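Local coordinates for type II secretion system protein C (Vibrio cholerae, PDB 2I6V) that probably takes part, through this periplasmic PDZ domain, in the type II secretion system that exports cholera toxin across the outer membrane, at residues G36-D41 with V74-Q79. Sequence-based numbering, arbitrary orientation.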
# COMPACT_ATOMS: atom_id res chain seq x y z
N GLY A 36 -4.46 -8.41 -7.20
CA GLY A 36 -5.73 -8.65 -6.52
C GLY A 36 -6.22 -7.50 -5.67
O GLY A 36 -6.96 -7.72 -4.72
N LEU A 37 -5.82 -6.28 -6.01
CA LEU A 37 -6.36 -5.12 -5.31
C LEU A 37 -7.73 -4.74 -5.87
O LEU A 37 -8.07 -5.09 -7.01
CB LEU A 37 -5.42 -3.92 -5.44
CG LEU A 37 -4.17 -3.95 -4.56
CD1 LEU A 37 -3.28 -2.77 -4.90
CD2 LEU A 37 -4.58 -3.92 -3.09
N GLN A 38 -8.51 -4.02 -5.07
CA GLN A 38 -9.80 -3.52 -5.49
C GLN A 38 -9.90 -2.07 -5.05
O GLN A 38 -9.43 -1.71 -3.97
CB GLN A 38 -10.93 -4.35 -4.89
CG GLN A 38 -10.92 -5.78 -5.40
CD GLN A 38 -12.10 -6.60 -4.92
OE1 GLN A 38 -12.99 -6.08 -4.24
NE2 GLN A 38 -12.11 -7.89 -5.26
N ASP A 39 -10.49 -1.24 -5.91
CA ASP A 39 -10.70 0.16 -5.58
C ASP A 39 -11.44 0.24 -4.24
O ASP A 39 -12.40 -0.51 -4.00
CB ASP A 39 -11.53 0.87 -6.66
CG ASP A 39 -11.76 2.32 -6.34
OD1 ASP A 39 -10.77 3.06 -6.26
OD2 ASP A 39 -12.94 2.73 -6.15
N GLY A 40 -10.99 1.13 -3.36
CA GLY A 40 -11.62 1.29 -2.05
C GLY A 40 -11.10 0.36 -0.95
O GLY A 40 -11.55 0.45 0.19
N ASP A 41 -10.17 -0.53 -1.27
CA ASP A 41 -9.49 -1.31 -0.24
C ASP A 41 -8.82 -0.33 0.71
O ASP A 41 -8.42 0.76 0.31
CB ASP A 41 -8.41 -2.18 -0.84
CG ASP A 41 -8.94 -3.45 -1.48
OD1 ASP A 41 -10.12 -3.78 -1.28
OD2 ASP A 41 -8.13 -4.12 -2.16
N VAL A 74 -4.06 -5.14 3.22
CA VAL A 74 -5.27 -4.33 3.04
C VAL A 74 -6.45 -4.89 3.81
O VAL A 74 -6.48 -6.08 4.12
CB VAL A 74 -5.67 -4.19 1.55
CG1 VAL A 74 -4.52 -3.59 0.74
CG2 VAL A 74 -6.10 -5.55 0.99
N GLU A 75 -7.42 -4.03 4.11
CA GLU A 75 -8.65 -4.43 4.77
C GLU A 75 -9.79 -4.28 3.76
O GLU A 75 -9.93 -3.23 3.13
CB GLU A 75 -8.90 -3.56 5.99
CG GLU A 75 -9.89 -4.13 6.99
CD GLU A 75 -9.73 -3.49 8.35
OE1 GLU A 75 -10.03 -2.28 8.47
OE2 GLU A 75 -9.27 -4.18 9.29
N ARG A 76 -10.60 -5.33 3.63
CA ARG A 76 -11.69 -5.37 2.68
C ARG A 76 -12.82 -6.17 3.33
O ARG A 76 -12.61 -7.30 3.76
CB ARG A 76 -11.23 -6.04 1.37
CG ARG A 76 -12.30 -6.09 0.29
CD ARG A 76 -11.87 -7.02 -0.84
NE ARG A 76 -10.61 -6.57 -1.42
CZ ARG A 76 -9.80 -7.33 -2.14
NH1 ARG A 76 -10.11 -8.60 -2.38
NH2 ARG A 76 -8.66 -6.82 -2.61
N ASP A 77 -13.98 -5.55 3.45
CA ASP A 77 -15.14 -6.18 4.09
C ASP A 77 -14.80 -6.69 5.50
O ASP A 77 -15.24 -7.77 5.91
CB ASP A 77 -15.70 -7.29 3.20
CG ASP A 77 -16.05 -6.80 1.81
OD1 ASP A 77 -16.55 -5.66 1.68
OD2 ASP A 77 -15.81 -7.56 0.84
N GLY A 78 -14.01 -5.90 6.21
CA GLY A 78 -13.69 -6.15 7.62
C GLY A 78 -12.61 -7.19 7.86
O GLY A 78 -12.30 -7.51 9.00
N GLN A 79 -12.04 -7.72 6.78
CA GLN A 79 -11.00 -8.73 6.90
C GLN A 79 -9.71 -8.25 6.27
O GLN A 79 -9.75 -7.51 5.30
CB GLN A 79 -11.43 -10.03 6.22
CG GLN A 79 -12.56 -10.76 6.92
CD GLN A 79 -12.80 -12.13 6.33
OE1 GLN A 79 -13.03 -12.28 5.13
NE2 GLN A 79 -12.74 -13.15 7.18
O HOH W 1 -7.98 -10.30 -3.58
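The carbonyl oxygen of G36, whose positive phi belongs to the Schellman motif ending helix 29-34, accepts a hydrogen bond from R76 NH2 at 2.9 Å. NH2 lies in the carbonyl plane, and a water bridges the same G36 O to R76 NH1. L37 turns its CB away from strand 69-76, yet its CD2 bends back to meet V74 CG1 at 3.8 Å, an apolar contact; L37 also packs on V83 of strand 79-86. Q38 lays its extended side chain across R76 at about a right angle; its amide and the guanidinium are stacked with planes 3° apart, Q38 CD lying over the guanidinium centre. D41 closes the type II turn begun at Q38, its N bonding Q38 O. Its carboxylate grips R76 side-on in a salt bridge, with R76 NE to D41 OD1 at 2.8 Å and R76 NH2 to D41 OD2 also at 2.8 Å, the latter almost straight at 175°. Both donors arrive on the syn side. D41 OD2 additionally takes Q38 N from above the carboxylate plane, so the turn backbone helps fix the acid's rotation. R76 reaches this site with CG anti to its backbone N (chi1 -178°) and a bend at chi3. The bidentate pair thus ties the loop between helix 29-34 and strand 42-46 to the turn end of the hairpin 69-76/79-86, where R76 begins the type I' turn, within the antiparallel sheet of the PDZ fold.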